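Local coordinates for protein kinase domain-containing protein (PDB 6Z3U) that probably phosphorylates serine and threonine residues with ATP as a cyclin-dependent kinase, in a CAK complex with cyclin H and MAT1, at residues I93-Y107 and K118-Y130. Numbering follows the deposited sequence.
Sequences IKGKKLGEGTYANVY and KVAIKKIKVQAQY
K122 sets CG anti to its backbone N (chi1 -180°), which lays the start of its chain along A104, with CG 3.5 Å from A104 CB. K125 has CG beside its backbone N (chi1 -56°) and is extended beyond it. Its chain therefore runs back over the glycine-rich turn, where CD is 3.4 Å from T102 O. Strands 104-107 and 118-124 are antiparallel neighbours in the N-lobe sheet. N105 pairs with K123, and K123 N gives a nearly straight bond of 2.6 Å to N105 O. Y107 pairs with I121 through two more backbone bonds. Past the strand end, K125 N donates to Y103 O at 3.0 Å. On the side of A104, V106 and K122, the Y103 ring lies beside I124, CE1 3.9 Å from CG2. On the side of N105 and Y107, CE of K94 sits over the centre of the Y107 ring, 3.8 Å above its plane. CB of K123 meets the edge of that ring. An alanine in place of K125 would probably leave the carbonyls of G101 and T102 without the aliphatic chain packed against them. K122 NZ forms a salt bridge with E141 of helix 136-148, the lysine-glutamate pair characteristic of active kinases. The glycine-rich loop and K122 are predicted to bind ATP. As in related kinases, E141 probably holds K122 in place to meet the ATP phosphates.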
loop_
_atom_site.group_PDB
_atom_site.type_symbol
_atom_site.label_atom_id
_atom_site.label_comp_id
_atom_site.label_asym_id
_atom_site.label_seq_id
_atom_site.Cartn_x
_atom_site.Cartn_y
_atom_site.Cartn_z
ATOM N N ILE B 93 8.632 -9.032 24.528
ATOM C CA ILE B 93 8.766 -10.337 25.164
ATOM C C ILE B 93 7.511 -11.143 24.863
ATOM O O ILE B 93 6.396 -10.709 25.175
ATOM C CB ILE B 93 8.976 -10.192 26.679
ATOM C CG1 ILE B 93 10.300 -9.477 26.958
ATOM C CG2 ILE B 93 8.939 -11.554 27.353
ATOM C CD1 ILE B 93 10.379 -8.852 28.333
ATOM N N LYS B 94 7.690 -12.327 24.286
ATOM C CA LYS B 94 6.557 -13.157 23.896
ATOM C C LYS B 94 6.004 -13.902 25.105
ATOM O O LYS B 94 6.758 -14.357 25.970
ATOM C CB LYS B 94 6.975 -14.144 22.805
ATOM C CG LYS B 94 5.925 -14.337 21.717
ATOM C CD LYS B 94 6.420 -15.232 20.586
ATOM C CE LYS B 94 6.574 -16.680 21.024
ATOM N NZ LYS B 94 7.113 -17.533 19.928
ATOM N N GLY B 95 4.677 -14.014 25.165
ATOM C CA GLY B 95 3.992 -14.635 26.284
ATOM C C GLY B 95 3.043 -15.730 25.830
ATOM O O GLY B 95 3.360 -16.549 24.965
ATOM N N LYS B 96 1.859 -15.736 26.444
ATOM C CA LYS B 96 0.856 -16.758 26.171
ATOM C C LYS B 96 0.481 -16.787 24.693
ATOM O O LYS B 96 0.512 -15.769 23.998
ATOM C CB LYS B 96 -0.399 -16.499 27.007
ATOM C CG LYS B 96 -0.230 -16.748 28.495
ATOM C CD LYS B 96 -1.461 -16.300 29.273
ATOM C CE LYS B 96 -1.422 -16.772 30.724
ATOM N NZ LYS B 96 -1.398 -18.259 30.849
ATOM N N LYS B 97 0.107 -17.976 24.222
ATOM C CA LYS B 97 -0.387 -18.167 22.859
ATOM C C LYS B 97 -1.892 -17.930 22.872
ATOM O O LYS B 97 -2.664 -18.795 23.291
ATOM C CB LYS B 97 -0.054 -19.566 22.353
ATOM C CG LYS B 97 -0.444 -19.822 20.902
ATOM C CD LYS B 97 -0.252 -21.289 20.540
ATOM C CE LYS B 97 0.483 -21.468 19.222
ATOM N NZ LYS B 97 0.690 -22.911 18.902
ATOM N N LEU B 98 -2.315 -16.752 22.411
ATOM C CA LEU B 98 -3.734 -16.422 22.418
ATOM C C LEU B 98 -4.487 -17.058 21.256
ATOM O O LEU B 98 -5.709 -17.223 21.349
ATOM C CB LEU B 98 -3.925 -14.904 22.366
ATOM C CG LEU B 98 -3.081 -14.073 23.331
ATOM C CD1 LEU B 98 -3.351 -12.593 23.119
ATOM C CD2 LEU B 98 -3.356 -14.475 24.769
ATOM N N GLY B 99 -3.795 -17.415 20.187
ATOM C CA GLY B 99 -4.453 -17.962 19.008
ATOM C C GLY B 99 -3.505 -18.830 18.222
ATOM O O GLY B 99 -2.293 -18.593 18.189
ATOM N N GLU B 100 -4.064 -19.856 17.584
ATOM C CA GLU B 100 -3.301 -20.778 16.756
ATOM C C GLU B 100 -3.944 -20.817 15.377
ATOM O O GLU B 100 -5.138 -20.541 15.226
ATOM C CB GLU B 100 -3.248 -22.186 17.378
ATOM C CG GLU B 100 -2.162 -23.099 16.802
ATOM C CD GLU B 100 -2.586 -23.831 15.539
ATOM O OE1 GLU B 100 -3.777 -23.756 15.170
ATOM O OE2 GLU B 100 -1.719 -24.477 14.911
ATOM N N GLY B 101 -3.145 -21.150 14.373
ATOM C CA GLY B 101 -3.656 -21.220 13.018
ATOM C C GLY B 101 -2.545 -21.529 12.039
ATOM O O GLY B 101 -1.360 -21.306 12.312
ATOM N N THR B 102 -2.959 -22.051 10.881
ATOM C CA THR B 102 -2.004 -22.373 9.827
ATOM C C THR B 102 -1.430 -21.117 9.185
ATOM O O THR B 102 -0.260 -21.104 8.787
ATOM C CB THR B 102 -2.677 -23.244 8.762
ATOM O OG1 THR B 102 -3.787 -22.536 8.194
ATOM C CG2 THR B 102 -3.173 -24.549 9.366
ATOM N N TYR B 103 -2.232 -20.056 9.075
ATOM C CA TYR B 103 -1.744 -18.818 8.476
ATOM C C TYR B 103 -0.892 -18.027 9.460
ATOM O O TYR B 103 0.185 -17.536 9.098
ATOM C CB TYR B 103 -2.926 -17.981 7.975
ATOM C CG TYR B 103 -2.679 -16.482 7.931
ATOM C CD1 TYR B 103 -1.882 -15.913 6.942
ATOM C CD2 TYR B 103 -3.261 -15.634 8.868
ATOM C CE1 TYR B 103 -1.659 -14.543 6.898
ATOM C CE2 TYR B 103 -3.042 -14.261 8.830
ATOM C CZ TYR B 103 -2.243 -13.722 7.842
ATOM O OH TYR B 103 -2.024 -12.362 7.800
ATOM N N ALA B 104 -1.339 -17.909 10.709
ATOM C CA ALA B 104 -0.632 -17.106 11.695
ATOM C C ALA B 104 -0.886 -17.658 13.089
ATOM O O ALA B 104 -1.876 -18.353 13.335
ATOM C CB ALA B 104 -1.059 -15.634 11.628
ATOM N N ASN B 105 0.027 -17.333 14.000
ATOM C CA ASN B 105 -0.115 -17.627 15.420
ATOM C C ASN B 105 0.009 -16.321 16.189
ATOM O O ASN B 105 0.924 -15.531 15.933
ATOM C CB ASN B 105 0.937 -18.631 15.901
ATOM C CG ASN B 105 0.655 -20.045 15.429
ATOM O OD1 ASN B 105 -0.467 -20.368 15.037
ATOM N ND2 ASN B 105 1.672 -20.898 15.473
ATOM N N VAL B 106 -0.910 -16.095 17.122
ATOM C CA VAL B 106 -0.966 -14.869 17.905
ATOM C C VAL B 106 -0.460 -15.163 19.309
ATOM O O VAL B 106 -0.875 -16.147 19.932
ATOM C CB VAL B 106 -2.394 -14.302 17.952
ATOM C CG1 VAL B 106 -2.388 -12.916 18.573
ATOM C CG2 VAL B 106 -2.999 -14.283 16.561
ATOM N N TYR B 107 0.422 -14.302 19.810
ATOM C CA TYR B 107 0.976 -14.440 21.148
ATOM C C TYR B 107 0.825 -13.127 21.899
ATOM O O TYR B 107 0.950 -12.048 21.312
ATOM C CB TYR B 107 2.458 -14.831 21.108
ATOM C CG TYR B 107 2.746 -16.136 20.399
ATOM C CD1 TYR B 107 2.705 -17.342 21.085
ATOM C CD2 TYR B 107 3.073 -16.159 19.050
ATOM C CE1 TYR B 107 2.973 -18.536 20.446
ATOM C CE2 TYR B 107 3.343 -17.348 18.402
ATOM C CZ TYR B 107 3.292 -18.533 19.105
ATOM O OH TYR B 107 3.559 -19.722 18.468
ATOM N N LYS B 118 1.364 -3.766 27.113
ATOM C CA LYS B 118 1.120 -5.058 26.491
ATOM C C LYS B 118 1.043 -4.919 24.975
ATOM O O LYS B 118 0.881 -3.825 24.428
ATOM C CB LYS B 118 -0.168 -5.683 27.031
ATOM C CG LYS B 118 0.064 -6.641 28.191
ATOM C CD LYS B 118 0.648 -5.923 29.401
ATOM C CE LYS B 118 1.057 -6.902 30.491
ATOM N NZ LYS B 118 2.179 -7.781 30.056
ATOM N N VAL B 119 1.167 -6.057 24.296
ATOM C CA VAL B 119 1.254 -6.084 22.841
ATOM C C VAL B 119 0.855 -7.474 22.375
ATOM O O VAL B 119 0.959 -8.450 23.120
ATOM C CB VAL B 119 2.682 -5.698 22.372
ATOM C CG1 VAL B 119 3.386 -6.872 21.693
ATOM C CG2 VAL B 119 2.627 -4.493 21.457
ATOM N N ALA B 120 0.400 -7.566 21.128
ATOM C CA ALA B 120 0.062 -8.834 20.498
ATOM C C ALA B 120 1.012 -9.057 19.333
ATOM O O ALA B 120 1.219 -8.154 18.514
ATOM C CB ALA B 120 -1.388 -8.847 20.016
ATOM N N ILE B 121 1.591 -10.251 19.266
ATOM C CA ILE B 121 2.575 -10.596 18.249
ATOM C C ILE B 121 1.957 -11.664 17.360
ATOM O O ILE B 121 1.778 -12.812 17.784
ATOM C CB ILE B 121 3.887 -11.094 18.867
ATOM C CG1 ILE B 121 4.430 -10.078 19.873
ATOM C CG2 ILE B 121 4.910 -11.350 17.774
ATOM C CD1 ILE B 121 5.520 -10.629 20.764
ATOM N N LYS B 122 1.652 -11.298 16.121
ATOM C CA LYS B 122 1.134 -12.244 15.145
ATOM C C LYS B 122 2.317 -12.825 14.381
ATOM O O LYS B 122 3.025 -12.096 13.678
ATOM C CB LYS B 122 0.148 -11.579 14.187
ATOM C CG LYS B 122 -0.431 -12.540 13.146
ATOM C CD LYS B 122 -1.220 -11.826 12.054
ATOM C CE LYS B 122 -2.573 -11.351 12.541
ATOM N NZ LYS B 122 -3.361 -10.747 11.428
ATOM N N LYS B 123 2.535 -14.126 14.526
ATOM C CA LYS B 123 3.630 -14.812 13.850
ATOM C C LYS B 123 3.046 -15.418 12.583
ATOM O O LYS B 123 2.379 -16.454 12.622
ATOM C CB LYS B 123 4.265 -15.871 14.742
ATOM C CG LYS B 123 5.470 -16.554 14.113
ATOM C CD LYS B 123 6.343 -17.221 15.164
ATOM C CE LYS B 123 7.623 -17.771 14.557
ATOM N NZ LYS B 123 8.576 -18.246 15.600
ATOM N N ILE B 124 3.299 -14.758 11.460
ATOM C CA ILE B 124 2.798 -15.208 10.167
ATOM C C ILE B 124 3.719 -16.311 9.667
ATOM O O ILE B 124 4.928 -16.104 9.514
ATOM C CB ILE B 124 2.726 -14.050 9.164
ATOM C CG1 ILE B 124 1.858 -12.918 9.717
ATOM C CG2 ILE B 124 2.165 -14.537 7.833
ATOM C CD1 ILE B 124 1.956 -11.632 8.923
ATOM N N LYS B 125 3.156 -17.487 9.416
ATOM C CA LYS B 125 3.944 -18.603 8.908
ATOM C C LYS B 125 4.139 -18.353 7.421
ATOM O O LYS B 125 3.271 -18.670 6.603
ATOM C CB LYS B 125 3.249 -19.929 9.182
ATOM C CG LYS B 125 2.920 -20.151 10.652
ATOM C CD LYS B 125 2.415 -21.564 10.911
ATOM C CE LYS B 125 2.092 -21.779 12.384
ATOM N NZ LYS B 125 1.822 -23.210 12.704
ATOM N N VAL B 126 5.291 -17.767 7.075
ATOM C CA VAL B 126 5.583 -17.404 5.689
ATOM C C VAL B 126 5.340 -18.577 4.754
ATOM O O VAL B 126 5.023 -18.382 3.573
ATOM C CB VAL B 126 7.032 -16.872 5.584
ATOM C CG1 VAL B 126 7.769 -17.464 4.381
ATOM C CG2 VAL B 126 7.025 -15.347 5.506
ATOM N N GLN B 127 5.467 -19.804 5.255
ATOM C CA GLN B 127 5.183 -21.005 4.475
ATOM C C GLN B 127 3.868 -21.570 5.011
ATOM O O GLN B 127 3.846 -22.250 6.040
ATOM C CB GLN B 127 6.322 -22.021 4.566
ATOM C CG GLN B 127 6.827 -22.349 5.974
ATOM C CD GLN B 127 7.856 -21.361 6.497
ATOM O OE1 GLN B 127 8.651 -20.810 5.733
ATOM N NE2 GLN B 127 7.866 -21.160 7.812
ATOM N N ALA B 128 2.769 -21.276 4.310
ATOM C CA ALA B 128 1.434 -21.723 4.702
ATOM C C ALA B 128 0.726 -22.349 3.497
ATOM O O ALA B 128 -0.301 -21.870 3.017
ATOM C CB ALA B 128 0.619 -20.571 5.286
ATOM N N GLN B 129 1.310 -23.440 3.004
ATOM C CA GLN B 129 0.775 -24.251 1.912
ATOM C C GLN B 129 0.642 -23.457 0.608
ATOM O O GLN B 129 -0.151 -23.817 -0.267
ATOM C CB GLN B 129 -0.575 -24.873 2.300
ATOM C CG GLN B 129 -0.798 -26.264 1.714
ATOM C CD GLN B 129 -1.160 -26.254 0.246
ATOM O OE1 GLN B 129 -2.108 -25.589 -0.173
ATOM N NE2 GLN B 129 -0.377 -26.972 -0.553
ATOM N N TYR B 130 1.392 -22.369 0.465
ATOM C CA TYR B 130 1.352 -21.503 -0.711
ATOM C C TYR B 130 2.610 -21.702 -1.545
ATOM O O TYR B 130 3.724 -21.473 -1.060
ATOM C CB TYR B 130 1.188 -20.039 -0.296
ATOM C CG TYR B 130 0.686 -19.129 -1.398
ATOM C CD1 TYR B 130 -0.302 -19.541 -2.284
ATOM C CD2 TYR B 130 1.174 -17.833 -1.521
ATOM C CE1 TYR B 130 -0.758 -18.706 -3.286
ATOM C CE2 TYR B 130 0.717 -16.988 -2.513
ATOM C CZ TYR B 130 -0.251 -17.426 -3.390
ATOM O OH TYR B 130 -0.706 -16.583 -4.379
#